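Local coordinates for glycoside Hydrolase (Bacteroides uniformis, PDB 5T9X), which probably hydrolyses agarose, the galactan of red algae, as a family 16 glycoside hydrolase from a human gut bacterium, at residues S101-P105 with T106-R110; S125-D128 with D129-I132; Y266-G270 with K271-R275. All coordinates share one frame; numbering follows the deposited sequence.

Contact 1 of 3, residues S101-P105 with T106-R110; sequences SGPAP and TIWQR
Ser101 O is approached by two donors of the strand 106-108. The backbone Trp108 N gives Ser101 O a nearly straight hydrogen bond of 2.9 Å, in the carbonyl plane and on a lone pair. Ile107 CA adds a weaker CH...O contact to Ser101 O at 3.4 Å. The chain between folds into a type VIa beta turn, Pro103 to Thr106, with a cis peptide bond between Ala104 and Pro105. Thr106 N closes this turn on Pro103 O at 2.9 Å, tilted 31° out of the carbonyl plane. The turn leads into the strand 106-108, which joins the mixed sheet beside strand 140-154.

The Trp108 ring packs against Ser101 and Gly102. Its CG stands beside the backbone N (chi1 -70°), which turns the indole toward these two residues. One ring face carries three atoms near its rim: Ser101 O, Gly102 CA and Thr106 CG2. Gly102 CA makes a CH-pi contact with the six-membered ring of Trp108, coming to 3.4 Å from Trp108 CZ3. A beta carbon on Gly102 would lie 3.1 Å from both Thr106 CG2 and Trp108 CD2, so the close packing depends on the missing side chain.

Thr106 splits its two branches. CG2 is anti to the backbone N and goes to the indole, while OG1 bonds to Asp305 O. Trp108 NE1 bonds to Met303 O, and the Trp108 ring also meets that of Tyr96. The two side-chain hydrogen bonds tie the turn and the strand to strand 298-304 and to Asp305 just after it. Pro103 CD, oblique to the indole, rests 4.1 Å from Trp108 CZ2.

Contact 2 of 3, residues S125-D128 with D129-I132; sequences SRPD and DVKI
Pro127 and Val130 meet in a local apolar contact at the protein surface. It lies in the loop that carries the chain from strand 119-122 of one sheet to strand 132-137 of the other. The two side chains cross at about a right angle, with Pro127 CD 4.0 Å from Val130 CB. Val130 CG1 reaches back a residue further and touches Arg126 CG at 3.8 Å. This methyl takes the crowded position between the backbone N and the carbonyl carbon (chi1 74°), which brings it against CG of the arginine.

Asp129 turns its carboxylate back toward Pro127, and Asp129 OD1 comes to 3.5 Å from Pro127 CB. The carboxylates of Asp128 and Asp129 stay apart, at 5.8 Å between OD2 of Asp128 and OD1 of Asp129, so any repulsion is probably mild at this exposed site.

The polar end of Arg126 works away from the turn. Its NE, NH1 and NH2 bond to Gly146 O, Pro316 O and Thr147 OG1, which fixes the guanidinium while CG remains available to Val130. Pro127 and Val130 both also pack on Tyr148 of strand 140-154.

Across the bend, Pro127 O and Val130 N stand 3.6 Å apart. The backbone angles of Asp128 and Asp129 are those of a type I beta turn, here in a connection between the two sheets of a beta sandwich.

Contact 3 of 3, residues Y266-G270 with K271-R275; sequences YYVDG and KMVRR
Tyr267 and Met272 are paired across two antiparallel strands. Tyr267 CE1 lies close to Met272 CB, at 3.2 Å. The methionine chain bends so that Met272 SD stands above the Tyr267 ring face at a distance, 5.0 Å from the centroid, a long Met-aromatic contact. An alanine here in place of Tyr267 is likely to leave the Met272 side chain free to turn and Glu265 without the hydroxyl it bonds.

On the opposite face, that of Tyr266 and Val268, Val268 CG2 meets Val273 CG2 at 3.8 Å. Tyr266 brings the edge of its ring to Arg274 O, with Tyr266 CD2 3.5 Å away, and its OH bonds to Ser218 O. Arg274 extends to a salt bridge with Asp234.

The backbone sets these pairs. Tyr266 N bonds to Arg274 O at 2.8 Å, and Val273 N to Tyr266 O at 2.9 Å. Val273 and Arg274 thus both face Tyr266, a classic beta bulge. Val268 and Lys271 bond to each other twice, and Asp269 and Gly270 fill the turn between them with positive phi angles. The arrangement is a beta hairpin with a two-residue loop, closed by a type I' turn.

Contacts 1 and 2 lie on the same side of the chain's centre and touch through Ile107 CD1 and Lys131 CE, 4.0 Å apart. Both lean on strand 140-154 of the mixed sheet. Contact 3 belongs to the other sheet, across the chain's centre, with its centre about 31 Å from that of contact 1. Contact 1 is buried and combines backbone bonds with an aromatic face. Contact 2 is a surface bend held by light apolar touches. Contact 3 is partly buried and is held by four backbone bonds between paired strands, with a bulge in the register. Family 16 enzymes share a jelly-roll sandwich, and the two sheets here are consistent with it.

Contact 1 of 3, residues S101-P105 with T106-R110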
ATOM      1  N   SER A 101      -3.987  -4.699  15.602  1.00 22.82           N
ATOM      2  CA  SER A 101      -5.244  -4.394  14.942  1.00 23.03           C
ATOM      3  C   SER A 101      -5.160  -3.126  14.116  1.00 22.53           C
ATOM      4  O   SER A 101      -6.126  -2.760  13.428  1.00 22.99           O
ATOM      5  CB  SER A 101      -6.389  -4.366  15.945  1.00 23.21           C
ATOM      6  OG  SER A 101      -6.163  -3.355  16.894  1.00 26.63           O
ATOM      7  N   GLY A 102      -4.008  -2.459  14.164  1.00 21.49           N
ATOM      8  CA  GLY A 102      -3.741  -1.327  13.284  1.00 21.54           C
ATOM      9  C   GLY A 102      -3.741   0.010  13.991  1.00 21.52           C
ATOM     10  O   GLY A 102      -4.100   0.073  15.160  1.00 22.16           O
ATOM     11  N   PRO A 103      -3.311   1.082  13.285  1.00 23.33           N
ATOM     12  CA  PRO A 103      -3.179   2.425  13.871  1.00 23.56           C
ATOM     13  C   PRO A 103      -4.552   3.030  14.241  1.00 24.88           C
ATOM     14  O   PRO A 103      -5.423   3.159  13.387  1.00 28.89           O
ATOM     15  CB  PRO A 103      -2.523   3.228  12.753  1.00 23.16           C
ATOM     16  CG  PRO A 103      -2.946   2.556  11.477  1.00 23.15           C
ATOM     17  CD  PRO A 103      -3.235   1.120  11.800  1.00 23.02           C
ATOM     18  N   ALA A 104      -4.729   3.423  15.491  1.00 24.69           N
ATOM     19  CA  ALA A 104      -6.037   3.818  15.986  1.00 25.81           C
ATOM     20  C   ALA A 104      -6.581   5.048  15.224  1.00 24.34           C
ATOM     21  O   ALA A 104      -5.836   5.986  14.993  1.00 25.22           O
ATOM     22  CB  ALA A 104      -5.951   4.086  17.482  1.00 25.95           C
ATOM     23  N   PRO A 105      -7.854   5.068  14.839  1.00 23.48           N
ATOM     24  CA  PRO A 105      -8.893   4.158  15.296  1.00 23.58           C
ATOM     25  C   PRO A 105      -9.212   2.977  14.368  1.00 23.58           C
ATOM     26  O   PRO A 105     -10.295   2.395  14.473  1.00 23.49           O
ATOM     27  CB  PRO A 105     -10.110   5.085  15.390  1.00 24.08           C
ATOM     28  CG  PRO A 105      -9.931   6.011  14.254  1.00 23.79           C
ATOM     29  CD  PRO A 105      -8.436   6.253  14.182  1.00 24.25           C
ATOM     30  N   THR A 106      -8.269   2.606  13.505  1.00 23.27           N
ATOM     31  CA  THR A 106      -8.367   1.405  12.686  1.00 23.45           C
ATOM     32  C   THR A 106      -8.468   0.157  13.528  1.00 23.24           C
ATOM     33  O   THR A 106      -7.768   0.018  14.518  1.00 25.72           O
ATOM     34  CB  THR A 106      -7.110   1.273  11.803  1.00 23.44           C
ATOM     35  OG1 THR A 106      -6.931   2.504  11.081  1.00 23.62           O
ATOM     36  CG2 THR A 106      -7.196   0.080  10.845  1.00 22.90           C
ATOM     37  N   ILE A 107      -9.347  -0.743  13.139  1.00 23.69           N
ATOM     38  CA  ILE A 107      -9.441  -2.072  13.752  1.00 24.70           C
ATOM     39  C   ILE A 107      -9.650  -3.060  12.597  1.00 25.01           C
ATOM     40  O   ILE A 107     -10.755  -3.189  12.082  1.00 25.39           O
ATOM     41  CB  ILE A 107     -10.624  -2.182  14.743  1.00 25.34           C
ATOM     42  CG1 ILE A 107     -10.528  -1.128  15.851  1.00 26.07           C
ATOM     43  CG2 ILE A 107     -10.695  -3.587  15.353  1.00 24.98           C
ATOM     44  CD1 ILE A 107     -11.822  -1.023  16.650  1.00 26.58           C
ATOM     45  N   TRP A 108      -8.582  -3.734  12.180  1.00 24.61           N
ATOM     46  CA  TRP A 108      -8.655  -4.678  11.086  1.00 23.05           C
ATOM     47  C   TRP A 108      -9.514  -5.878  11.471  1.00 25.01           C
ATOM     48  O   TRP A 108      -9.549  -6.291  12.635  1.00 24.44           O
ATOM     49  CB  TRP A 108      -7.268  -5.112  10.668  1.00 21.94           C
ATOM     50  CG  TRP A 108      -6.487  -4.015   9.984  1.00 21.00           C
ATOM     51  CD1 TRP A 108      -6.933  -3.170   9.015  1.00 20.77           C
ATOM     52  CD2 TRP A 108      -5.114  -3.676  10.196  1.00 20.41           C
ATOM     53  NE1 TRP A 108      -5.925  -2.318   8.614  1.00 19.82           N
ATOM     54  CE2 TRP A 108      -4.799  -2.621   9.320  1.00 19.71           C
ATOM     55  CE3 TRP A 108      -4.118  -4.177  11.033  1.00 20.13           C
ATOM     56  CZ2 TRP A 108      -3.552  -2.053   9.276  1.00 19.85           C
ATOM     57  CZ3 TRP A 108      -2.892  -3.631  10.977  1.00 19.78           C
ATOM     58  CH2 TRP A 108      -2.605  -2.564  10.115  1.00 19.99           C
ATOM     59  N   GLN A 109     -10.246  -6.375  10.473  1.00 26.62           N
ATOM     60  CA  GLN A 109     -11.167  -7.498  10.611  1.00 27.72           C
ATOM     61  C   GLN A 109     -10.961  -8.446   9.440  1.00 27.69           C
ATOM     62  O   GLN A 109     -10.912  -7.996   8.289  1.00 27.00           O
ATOM     63  CB  GLN A 109     -12.607  -7.001  10.564  1.00 28.68           C
ATOM     64  CG  GLN A 109     -12.987  -6.014  11.653  1.00 31.14           C
ATOM     65  CD  GLN A 109     -13.071  -6.660  13.023  1.00 32.06           C
ATOM     66  OE1 GLN A 109     -12.301  -6.345  13.914  1.00 35.47           O
ATOM     67  NE2 GLN A 109     -13.995  -7.578  13.183  1.00 33.82           N
ATOM     68  N   ARG A 110     -10.880  -9.743   9.712  1.00 28.09           N
ATOM     69  CA  ARG A 110     -10.730 -10.744   8.641  1.00 29.38           C
ATOM     70  C   ARG A 110     -11.892 -10.705   7.629  1.00 30.36           C
ATOM     71  O   ARG A 110     -11.684 -10.796   6.406  1.00 28.98           O
ATOM     72  CB  ARG A 110     -10.590 -12.159   9.224  1.00 28.75           C
ATOM     73  CG  ARG A 110      -9.308 -12.382   9.997  1.00 29.08           C
ATOM     74  CD  ARG A 110      -9.161 -13.792  10.521  1.00 29.99           C
ATOM     75  NE  ARG A 110      -7.963 -13.883  11.349  1.00 31.48           N
ATOM     76  CZ  ARG A 110      -6.709 -14.005  10.901  1.00 33.43           C
ATOM     77  NH1 ARG A 110      -6.427 -14.056   9.596  1.00 33.44           N
ATOM     78  NH2 ARG A 110      -5.709 -14.065  11.777  1.00 34.63           N
TER

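Contact 2 of 3, residues S125-D128 with D129-I132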
ATOM      1  N   SER A 125     -16.468  -0.395   7.469  1.00 31.46           N
ATOM      2  CA  SER A 125     -17.745  -0.216   8.125  1.00 31.02           C
ATOM      3  C   SER A 125     -17.504   0.274   9.523  1.00 30.87           C
ATOM      4  O   SER A 125     -16.371   0.330   9.970  1.00 32.51           O
ATOM      5  CB  SER A 125     -18.533  -1.527   8.152  1.00 30.47           C
ATOM      6  OG  SER A 125     -18.015  -2.440   9.103  1.00 31.27           O
ATOM      7  N   ARG A 126     -18.585   0.614  10.205  1.00 31.47           N
ATOM      8  CA  ARG A 126     -18.551   0.965  11.611  1.00 31.87           C
ATOM      9  C   ARG A 126     -19.890   0.574  12.231  1.00 33.74           C
ATOM     10  O   ARG A 126     -20.883   1.268  12.033  1.00 31.24           O
ATOM     11  CB  ARG A 126     -18.272   2.469  11.794  1.00 30.51           C
ATOM     12  CG  ARG A 126     -18.172   2.884  13.250  1.00 28.58           C
ATOM     13  CD  ARG A 126     -17.905   4.358  13.436  1.00 28.04           C
ATOM     14  NE  ARG A 126     -16.629   4.781  12.867  1.00 28.26           N
ATOM     15  CZ  ARG A 126     -16.443   5.823  12.050  1.00 29.01           C
ATOM     16  NH1 ARG A 126     -17.438   6.618  11.696  1.00 28.34           N
ATOM     17  NH2 ARG A 126     -15.225   6.091  11.576  1.00 30.97           N
ATOM     18  N   PRO A 127     -19.927  -0.526  12.990  1.00 37.97           N
ATOM     19  CA  PRO A 127     -21.154  -0.900  13.702  1.00 41.42           C
ATOM     20  C   PRO A 127     -21.671   0.165  14.695  1.00 45.94           C
ATOM     21  O   PRO A 127     -20.941   1.097  15.052  1.00 47.74           O
ATOM     22  CB  PRO A 127     -20.741  -2.148  14.480  1.00 40.26           C
ATOM     23  CG  PRO A 127     -19.503  -2.630  13.842  1.00 40.43           C
ATOM     24  CD  PRO A 127     -18.814  -1.428  13.315  1.00 39.08           C
ATOM     25  N   ASP A 128     -22.919   0.020  15.138  1.00 50.99           N
ATOM     26  CA  ASP A 128     -23.482   0.920  16.166  1.00 57.24           C
ATOM     27  C   ASP A 128     -22.773   0.701  17.499  1.00 53.66           C
ATOM     28  O   ASP A 128     -22.432   1.640  18.205  1.00 48.43           O
ATOM     29  CB  ASP A 128     -24.985   0.661  16.368  1.00 62.04           C
ATOM     30  CG  ASP A 128     -25.817   0.994  15.142  1.00 67.67           C
ATOM     31  OD1 ASP A 128     -25.510   2.002  14.466  1.00 66.83           O
ATOM     32  OD2 ASP A 128     -26.789   0.247  14.868  1.00 74.58           O
ATOM     33  N   ASP A 129     -22.552  -0.572  17.805  1.00 52.58           N
ATOM     34  CA  ASP A 129     -21.918  -1.006  19.043  1.00 51.97           C
ATOM     35  C   ASP A 129     -20.365  -0.978  19.040  1.00 47.37           C
ATOM     36  O   ASP A 129     -19.752  -1.545  19.938  1.00 46.85           O
ATOM     37  CB  ASP A 129     -22.421  -2.431  19.386  1.00 56.43           C
ATOM     38  CG  ASP A 129     -22.204  -3.435  18.237  1.00 64.17           C
ATOM     39  OD1 ASP A 129     -22.717  -3.175  17.119  1.00 67.02           O
ATOM     40  OD2 ASP A 129     -21.537  -4.473  18.445  1.00 69.11           O
ATOM     41  N   VAL A 130     -19.710  -0.342  18.069  1.00 42.00           N
ATOM     42  CA  VAL A 130     -18.234  -0.387  18.021  1.00 39.23           C
ATOM     43  C   VAL A 130     -17.566   0.214  19.273  1.00 36.12           C
ATOM     44  O   VAL A 130     -18.007   1.232  19.802  1.00 33.54           O
ATOM     45  CB  VAL A 130     -17.666   0.324  16.767  1.00 37.41           C
ATOM     46  CG1 VAL A 130     -17.756   1.842  16.886  1.00 35.26           C
ATOM     47  CG2 VAL A 130     -16.228  -0.104  16.522  1.00 37.99           C
ATOM     48  N   LYS A 131     -16.472  -0.393  19.703  1.00 34.44           N
ATOM     49  CA  LYS A 131     -15.733   0.122  20.845  1.00 35.98           C
ATOM     50  C   LYS A 131     -15.095   1.490  20.612  1.00 33.96           C
ATOM     51  O   LYS A 131     -14.944   1.948  19.491  1.00 33.02           O
ATOM     52  CB  LYS A 131     -14.673  -0.881  21.300  1.00 40.04           C
ATOM     53  CG  LYS A 131     -13.480  -1.073  20.380  1.00 42.33           C
ATOM     54  CD  LYS A 131     -12.700  -2.339  20.761  1.00 46.08           C
ATOM     55  CE  LYS A 131     -11.210  -2.158  20.453  1.00 51.57           C
ATOM     56  NZ  LYS A 131     -10.370  -3.392  20.498  1.00 51.34           N
ATOM     57  N   ILE A 132     -14.733   2.133  21.707  1.00 33.61           N
ATOM     58  CA  ILE A 132     -14.083   3.422  21.683  1.00 34.94           C
ATOM     59  C   ILE A 132     -12.602   3.131  21.832  1.00 31.94           C
ATOM     60  O   ILE A 132     -12.209   2.242  22.605  1.00 29.70           O
ATOM     61  CB  ILE A 132     -14.590   4.325  22.842  1.00 40.54           C
ATOM     62  CG1 ILE A 132     -16.124   4.394  22.837  1.00 45.90           C
ATOM     63  CG2 ILE A 132     -14.036   5.748  22.754  1.00 39.43           C
ATOM     64  CD1 ILE A 132     -16.710   5.175  24.005  1.00 51.00           C
TER

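Contact 3 of 3, residues Y266-G270 with K271-R275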
ATOM      1  N   TYR A 266      10.069   4.281  -8.939  1.00 19.94           N
ATOM      2  CA  TYR A 266       8.607   4.148  -8.906  1.00 19.63           C
ATOM      3  C   TYR A 266       8.023   4.392 -10.301  1.00 19.85           C
ATOM      4  O   TYR A 266       8.444   5.341 -11.017  1.00 19.74           O
ATOM      5  CB  TYR A 266       7.955   5.090  -7.865  1.00 18.90           C
ATOM      6  CG  TYR A 266       8.357   4.833  -6.429  1.00 18.28           C
ATOM      7  CD1 TYR A 266       7.571   4.061  -5.587  1.00 18.07           C
ATOM      8  CD2 TYR A 266       9.535   5.391  -5.896  1.00 17.61           C
ATOM      9  CE1 TYR A 266       7.932   3.867  -4.246  1.00 17.91           C
ATOM     10  CE2 TYR A 266       9.913   5.178  -4.571  1.00 16.90           C
ATOM     11  CZ  TYR A 266       9.114   4.418  -3.747  1.00 17.43           C
ATOM     12  OH  TYR A 266       9.495   4.213  -2.428  1.00 17.42           O
ATOM     13  N   TYR A 267       7.042   3.556 -10.661  1.00 19.37           N
ATOM     14  CA  TYR A 267       6.405   3.601 -11.979  1.00 19.96           C
ATOM     15  C   TYR A 267       4.901   3.770 -11.840  1.00 19.51           C
ATOM     16  O   TYR A 267       4.248   3.015 -11.156  1.00 18.93           O
ATOM     17  CB  TYR A 267       6.734   2.345 -12.787  1.00 20.59           C
ATOM     18  CG  TYR A 267       8.193   2.257 -13.165  1.00 20.62           C
ATOM     19  CD1 TYR A 267       8.630   2.685 -14.413  1.00 21.09           C
ATOM     20  CD2 TYR A 267       9.140   1.746 -12.269  1.00 21.21           C
ATOM     21  CE1 TYR A 267       9.980   2.599 -14.779  1.00 21.25           C
ATOM     22  CE2 TYR A 267      10.486   1.667 -12.608  1.00 21.89           C
ATOM     23  CZ  TYR A 267      10.901   2.109 -13.871  1.00 22.71           C
ATOM     24  OH  TYR A 267      12.230   2.059 -14.231  1.00 24.76           O
ATOM     25  N   VAL A 268       4.350   4.786 -12.485  1.00 20.64           N
ATOM     26  CA  VAL A 268       2.901   5.015 -12.484  1.00 20.65           C
ATOM     27  C   VAL A 268       2.444   4.923 -13.934  1.00 21.55           C
ATOM     28  O   VAL A 268       2.975   5.628 -14.819  1.00 20.52           O
ATOM     29  CB  VAL A 268       2.535   6.363 -11.874  1.00 20.30           C
ATOM     30  CG1 VAL A 268       1.047   6.636 -12.005  1.00 20.66           C
ATOM     31  CG2 VAL A 268       2.940   6.377 -10.412  1.00 20.44           C
ATOM     32  N   ASP A 269       1.509   3.999 -14.165  1.00 22.20           N
ATOM     33  CA  ASP A 269       1.026   3.659 -15.500  1.00 23.05           C
ATOM     34  C   ASP A 269       2.184   3.500 -16.493  1.00 22.74           C
ATOM     35  O   ASP A 269       2.159   4.073 -17.557  1.00 23.30           O
ATOM     36  CB  ASP A 269      -0.021   4.682 -15.964  1.00 23.05           C
ATOM     37  CG  ASP A 269      -1.316   4.663 -15.098  1.00 26.77           C
ATOM     38  OD1 ASP A 269      -1.808   3.571 -14.654  1.00 26.47           O
ATOM     39  OD2 ASP A 269      -1.881   5.770 -14.871  1.00 29.89           O
ATOM     40  N   GLY A 270       3.205   2.729 -16.113  1.00 23.10           N
ATOM     41  CA  GLY A 270       4.323   2.392 -16.987  1.00 23.19           C
ATOM     42  C   GLY A 270       5.403   3.457 -17.173  1.00 25.18           C
ATOM     43  O   GLY A 270       6.371   3.228 -17.887  1.00 22.38           O
ATOM     44  N   LYS A 271       5.252   4.612 -16.527  1.00 29.34           N
ATOM     45  CA  LYS A 271       6.181   5.712 -16.685  1.00 32.59           C
ATOM     46  C   LYS A 271       6.981   5.830 -15.385  1.00 31.70           C
ATOM     47  O   LYS A 271       6.428   5.748 -14.280  1.00 30.11           O
ATOM     48  CB  LYS A 271       5.426   6.999 -16.981  1.00 37.97           C
ATOM     49  CG  LYS A 271       6.298   8.075 -17.613  1.00 51.08           C
ATOM     50  CD  LYS A 271       6.047   9.494 -17.060  1.00 58.49           C
ATOM     51  CE  LYS A 271       7.101  10.496 -17.555  1.00 61.74           C
ATOM     52  NZ  LYS A 271       7.295  11.630 -16.604  1.00 63.81           N
ATOM     53  N   MET A 272       8.283   6.012 -15.521  1.00 29.74           N
ATOM     54  CA  MET A 272       9.145   6.175 -14.369  1.00 30.56           C
ATOM     55  C   MET A 272       8.998   7.618 -13.856  1.00 29.03           C
ATOM     56  O   MET A 272       9.399   8.554 -14.543  1.00 28.56           O
ATOM     57  CB  MET A 272      10.560   5.766 -14.774  1.00 33.56           C
ATOM     58  CG  MET A 272      11.756   6.372 -14.090  1.00 39.56           C
ATOM     59  SD  MET A 272      11.841   6.469 -12.293  1.00 44.58           S
ATOM     60  CE  MET A 272      12.617   8.097 -12.286  1.00 44.38           C
ATOM     61  N   VAL A 273       8.393   7.783 -12.671  1.00 26.31           N
ATOM     62  CA  VAL A 273       8.059   9.126 -12.135  1.00 25.73           C
ATOM     63  C   VAL A 273       8.851   9.552 -10.908  1.00 26.35           C
ATOM     64  O   VAL A 273       8.714  10.677 -10.486  1.00 26.48           O
ATOM     65  CB  VAL A 273       6.554   9.302 -11.743  1.00 25.18           C
ATOM     66  CG1 VAL A 273       5.635   9.122 -12.944  1.00 25.23           C
ATOM     67  CG2 VAL A 273       6.154   8.380 -10.596  1.00 24.69           C
ATOM     68  N   ARG A 274       9.600   8.649 -10.283  1.00 28.43           N
ATOM     69  CA  ARG A 274      10.424   8.996  -9.138  1.00 26.87           C
ATOM     70  C   ARG A 274      11.534   7.996  -8.882  1.00 27.74           C
ATOM     71  O   ARG A 274      11.273   6.807  -8.644  1.00 28.29           O
ATOM     72  CB  ARG A 274       9.588   9.100  -7.873  1.00 26.70           C
ATOM     73  CG  ARG A 274      10.430   9.526  -6.672  1.00 26.74           C
ATOM     74  CD  ARG A 274       9.530   9.969  -5.558  1.00 28.77           C
ATOM     75  NE  ARG A 274      10.208  10.157  -4.281  1.00 29.81           N
ATOM     76  CZ  ARG A 274      10.968  11.197  -3.952  1.00 29.06           C
ATOM     77  NH1 ARG A 274      11.189  12.193  -4.817  1.00 27.18           N
ATOM     78  NH2 ARG A 274      11.504  11.231  -2.729  1.00 29.74           N
ATOM     79  N   ARG A 275      12.762   8.500  -8.854  1.00 27.13           N
ATOM     80  CA  ARG A 275      13.932   7.689  -8.574  1.00 28.11           C
ATOM     81  C   ARG A 275      14.467   8.052  -7.205  1.00 26.22           C
ATOM     82  O   ARG A 275      14.738   9.232  -6.941  1.00 27.06           O
ATOM     83  CB  ARG A 275      15.003   7.941  -9.645  1.00 29.51           C
ATOM     84  CG  ARG A 275      16.398   7.412  -9.296  1.00 32.55           C
ATOM     85  CD  ARG A 275      17.206   6.989 -10.524  1.00 34.90           C
ATOM     86  NE  ARG A 275      16.984   7.947 -11.608  1.00 37.73           N
ATOM     87  CZ  ARG A 275      16.468   7.670 -12.805  1.00 38.33           C
ATOM     88  NH1 ARG A 275      16.144   6.421 -13.177  1.00 39.20           N
ATOM     89  NH2 ARG A 275      16.293   8.674 -13.649  1.00 39.38           N
TER